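Local coordinates for Mgp-operon protein 3 (Mycoplasma pneumoniae, PDB 6RJ1) that probably mediates attachment of the bacterium to host cells, as an immunodominant adhesin of the mycoplasma surface, at residues P169-T174 / Q361-M366; S470-S475 / L776-G781. All coordinates share one frame; numbering follows the deposited sequence.

Contact 1: residues P169-T174 / Q361-M366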
# COMPACT_ATOMS: atom_id res chain seq x y z
N PRO A 169 1.54 -10.46 6.04
CA PRO A 169 2.15 -9.14 5.85
C PRO A 169 3.68 -9.14 5.84
O PRO A 169 4.32 -9.97 6.50
CB PRO A 169 1.57 -8.31 7.00
CG PRO A 169 0.37 -9.04 7.45
CD PRO A 169 0.70 -10.48 7.25
N VAL A 170 4.26 -8.25 5.04
CA VAL A 170 5.70 -8.08 4.93
C VAL A 170 6.11 -7.24 6.14
O VAL A 170 5.58 -6.15 6.35
CB VAL A 170 6.14 -7.45 3.58
CG1 VAL A 170 7.64 -7.21 3.55
CG2 VAL A 170 5.70 -8.29 2.39
N THR A 171 7.02 -7.76 6.96
CA THR A 171 7.47 -7.05 8.15
C THR A 171 8.78 -6.31 7.84
O THR A 171 9.46 -6.68 6.87
CB THR A 171 7.63 -8.02 9.34
OG1 THR A 171 8.80 -8.83 9.15
CG2 THR A 171 6.39 -8.87 9.58
N PRO A 172 9.22 -5.34 8.67
CA PRO A 172 10.51 -4.69 8.42
C PRO A 172 11.72 -5.65 8.48
O PRO A 172 12.83 -5.25 8.12
CB PRO A 172 10.59 -3.63 9.51
CG PRO A 172 9.69 -4.11 10.58
CD PRO A 172 8.57 -4.78 9.87
N TYR A 173 11.51 -6.90 8.94
CA TYR A 173 12.56 -7.92 9.07
C TYR A 173 12.49 -9.00 7.99
O TYR A 173 13.26 -9.96 8.04
CB TYR A 173 12.56 -8.54 10.48
CG TYR A 173 12.59 -7.49 11.57
CD1 TYR A 173 13.73 -6.71 11.77
CD2 TYR A 173 11.48 -7.25 12.36
CE1 TYR A 173 13.75 -5.71 12.75
CE2 TYR A 173 11.49 -6.26 13.34
CZ TYR A 173 12.63 -5.50 13.53
OH TYR A 173 12.64 -4.51 14.48
N THR A 174 11.58 -8.84 7.00
CA THR A 174 11.42 -9.77 5.89
C THR A 174 12.63 -9.60 4.96
O THR A 174 12.80 -8.52 4.39
CB THR A 174 10.07 -9.55 5.16
OG1 THR A 174 9.00 -9.69 6.09
CG2 THR A 174 9.87 -10.51 3.99
N GLN A 361 6.40 -9.25 17.23
CA GLN A 361 6.47 -7.85 17.67
C GLN A 361 6.43 -6.86 16.52
O GLN A 361 5.96 -5.74 16.70
CB GLN A 361 7.67 -7.60 18.59
CG GLN A 361 7.72 -8.52 19.81
CD GLN A 361 8.52 -9.79 19.59
OE1 GLN A 361 8.71 -10.27 18.46
NE2 GLN A 361 9.01 -10.36 20.67
N ALA A 362 6.90 -7.29 15.33
CA ALA A 362 6.87 -6.48 14.12
C ALA A 362 5.43 -6.36 13.64
O ALA A 362 5.00 -5.26 13.32
CB ALA A 362 7.76 -7.10 13.05
N LEU A 363 4.68 -7.49 13.66
CA LEU A 363 3.27 -7.55 13.26
C LEU A 363 2.38 -6.73 14.18
O LEU A 363 1.59 -5.94 13.69
CB LEU A 363 2.77 -9.00 13.19
CG LEU A 363 3.40 -9.90 12.12
CD1 LEU A 363 3.25 -11.36 12.50
CD2 LEU A 363 2.82 -9.61 10.73
N HIS A 364 2.53 -6.89 15.51
CA HIS A 364 1.77 -6.14 16.51
C HIS A 364 1.87 -4.61 16.24
O HIS A 364 0.87 -3.90 16.34
CB HIS A 364 2.27 -6.47 17.93
CG HIS A 364 1.78 -5.51 18.97
ND1 HIS A 364 0.49 -5.58 19.47
CD2 HIS A 364 2.41 -4.45 19.53
CE1 HIS A 364 0.37 -4.57 20.31
NE2 HIS A 364 1.50 -3.86 20.38
N GLN A 365 3.09 -4.15 15.90
CA GLN A 365 3.46 -2.77 15.59
C GLN A 365 2.83 -2.29 14.27
O GLN A 365 2.65 -1.08 14.10
CB GLN A 365 4.98 -2.65 15.53
CG GLN A 365 5.52 -1.31 16.03
CD GLN A 365 5.36 -1.09 17.53
OE1 GLN A 365 5.79 -1.88 18.37
NE2 GLN A 365 4.74 0.02 17.88
N MET A 366 2.51 -3.22 13.35
CA MET A 366 1.89 -2.95 12.04
C MET A 366 0.35 -2.86 12.14
O MET A 366 -0.33 -2.56 11.14
CB MET A 366 2.24 -4.06 11.05
CG MET A 366 3.64 -4.03 10.58
SD MET A 366 3.99 -5.54 9.69
CE MET A 366 3.18 -5.19 8.15
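A proline-rich loop with a type I beta turn, T171-T174, rests on the short helix that carries A362 and L363, and the contact illustrates how a buried loop and a helix can meet by packing, with no hydrogen bond between them. The methyl of A362 touches three residues of the loop. CB of A362 meets CB of T171 at 3.8 Å, and the ring of P172 lies beside it. The same methyl sits at the edge of the Y173 ring, near the ring plane, with CD2 of Y173 3.8 Å from CB of A362. One face of that ring is covered by CG of P172. The loop joins strand 165-167 of the ten-stranded mixed sheet to helix 176-179. Within the turn T174 N bonds O of T171, and T171 N bonds OG1 of T174 at 2.9 Å; from outside, the E240 carboxylate bonds both threonine hydroxyls, which probably holds the turn in shape. With chi1 of 74°, T171 sets CG2 beside its backbone N, where it packs 3.8 Å from CD2 of L363. The same CD2 of L363 reaches CG of P169, the two side chains crossing at about a right angle. M366, further along the same segment, bends at chi3 (77°) and lays CE against CB of P169 at 3.7 Å and beside O of V170, while SD of M366 stands 4.1 Å from CA of T171.

Contact 2: residues S470-S475 / L776-G781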
# COMPACT_ATOMS: atom_id res chain seq x y z
N SER A 470 -4.08 0.96 6.38
CA SER A 470 -2.69 1.32 6.66
C SER A 470 -1.79 1.20 5.43
O SER A 470 -2.20 0.67 4.40
CB SER A 470 -2.14 0.52 7.84
OG SER A 470 -1.90 -0.85 7.54
N ASP A 471 -0.57 1.74 5.55
CA ASP A 471 0.45 1.69 4.50
C ASP A 471 1.31 0.43 4.57
O ASP A 471 2.12 0.21 3.66
CB ASP A 471 1.35 2.96 4.53
CG ASP A 471 1.77 3.49 5.90
OD1 ASP A 471 2.18 2.68 6.76
OD2 ASP A 471 1.71 4.73 6.09
N ARG A 472 1.13 -0.40 5.60
CA ARG A 472 1.97 -1.57 5.73
C ARG A 472 1.26 -2.89 5.49
O ARG A 472 1.94 -3.89 5.28
CB ARG A 472 2.73 -1.57 7.06
CG ARG A 472 4.22 -1.81 6.84
CD ARG A 472 5.06 -0.76 7.49
NE ARG A 472 5.48 -1.16 8.83
CZ ARG A 472 4.98 -0.63 9.94
NH1 ARG A 472 5.41 -1.04 11.13
NH2 ARG A 472 4.06 0.33 9.88
N VAL A 473 -0.10 -2.91 5.51
CA VAL A 473 -0.91 -4.11 5.22
C VAL A 473 -1.93 -3.73 4.14
O VAL A 473 -2.54 -2.66 4.26
CB VAL A 473 -1.59 -4.70 6.49
CG1 VAL A 473 -2.52 -5.86 6.16
CG2 VAL A 473 -0.57 -5.13 7.53
N PRO A 474 -2.14 -4.56 3.07
CA PRO A 474 -3.13 -4.19 2.04
C PRO A 474 -4.56 -4.18 2.59
O PRO A 474 -4.89 -4.96 3.48
CB PRO A 474 -2.94 -5.27 0.96
CG PRO A 474 -2.37 -6.43 1.69
CD PRO A 474 -1.49 -5.85 2.74
N SER A 475 -5.37 -3.24 2.09
CA SER A 475 -6.76 -3.07 2.50
C SER A 475 -7.68 -3.26 1.29
O SER A 475 -7.40 -2.73 0.22
CB SER A 475 -6.97 -1.72 3.17
OG SER A 475 -6.69 -0.63 2.32
N LEU A 776 10.92 -4.06 -2.18
CA LEU A 776 9.56 -3.52 -2.13
C LEU A 776 9.51 -2.06 -1.77
O LEU A 776 10.15 -1.63 -0.81
CB LEU A 776 8.68 -4.33 -1.17
CG LEU A 776 8.80 -5.85 -1.23
CD1 LEU A 776 8.18 -6.50 -0.03
CD2 LEU A 776 8.24 -6.42 -2.53
N ASN A 777 8.73 -1.29 -2.54
CA ASN A 777 8.55 0.12 -2.27
C ASN A 777 7.46 0.33 -1.21
O ASN A 777 6.60 -0.52 -1.02
CB ASN A 777 8.30 0.93 -3.54
CG ASN A 777 8.82 2.35 -3.43
OD1 ASN A 777 9.21 2.84 -2.37
ND2 ASN A 777 8.84 3.05 -4.54
N PHE A 778 7.55 1.45 -0.50
CA PHE A 778 6.63 1.79 0.57
C PHE A 778 6.36 3.29 0.52
O PHE A 778 7.27 4.06 0.23
CB PHE A 778 7.25 1.35 1.91
CG PHE A 778 6.69 1.95 3.17
CD1 PHE A 778 5.58 1.40 3.79
CD2 PHE A 778 7.33 3.02 3.79
CE1 PHE A 778 5.09 1.94 4.98
CE2 PHE A 778 6.83 3.55 4.98
CZ PHE A 778 5.71 3.01 5.56
N GLY A 779 5.13 3.68 0.78
CA GLY A 779 4.71 5.08 0.77
C GLY A 779 3.97 5.44 2.03
O GLY A 779 3.11 4.69 2.48
N THR A 780 4.30 6.60 2.61
CA THR A 780 3.73 7.07 3.86
C THR A 780 3.63 8.60 3.93
O THR A 780 4.37 9.31 3.24
CB THR A 780 4.55 6.49 5.06
OG1 THR A 780 3.88 6.72 6.29
CG2 THR A 780 5.97 7.05 5.13
N GLY A 781 2.75 9.07 4.81
CA GLY A 781 2.57 10.47 5.14
C GLY A 781 2.04 11.38 4.07
O GLY A 781 2.62 12.44 3.84
O HOH W 1 3.32 1.13 1.43
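D471 and T780 mark the closest backbone approach, their CA atoms 6.3 Å apart, where an irregular loop comes up to strand 779-786 and the residues leading into it without any direct main-chain hydrogen bond between the two. One water fills the role instead: it donates to O of D471 at 2.7 Å and accepts from N of G779 at 3.2 Å. The D471 carboxylate splits its two oxygens between different partners. OD2 of D471 accepts the hydroxyl of T780 at 3.0 Å from OG1, approached from above the carboxylate plane, 47° out of it. OD1 of D471 lies near the plane of the F778 ring, at its edge, 3.5 Å from CE1; the carboxylate and ring planes are inclined by 72°. With CG anti to the backbone N (chi1 162°), F778 presents its CE1-CZ edge to D471, and its ring also meets F771 edge-to-face. CD of R472 packs obliquely 3.7 Å from CE1 of F778. Paired with one hydroxyl and with the weakly positive hydrogens of an aromatic edge, the carboxylate probably gains modest electrostatic stabilisation here, and the loop is joined to the strand by one side-chain bond, one water between main-chain atoms, and packing.

In the fold
Followed from the N terminus, the chain leaves strand 165-167, forms the turn of contact 1, and returns to it 187 residues later at 361-366, after a span of which 273-350 is not modelled. Contact 2 opens only afterwards, in the loop between strands 464-468 and 477-482 of the eight-stranded sheet, and closes some 300 residues on at strand 779-786 of a separate antiparallel sheet. The contacts are thus in series, neither nested nor crossed. In space they nevertheless adjoin, with centres about 12 Å apart: V473 packs against P169 and M366, and V170 against L776, so that segments next to three different sheets, and helix 360-365, meet in the interior of the molecule, contact 2 close to its centre.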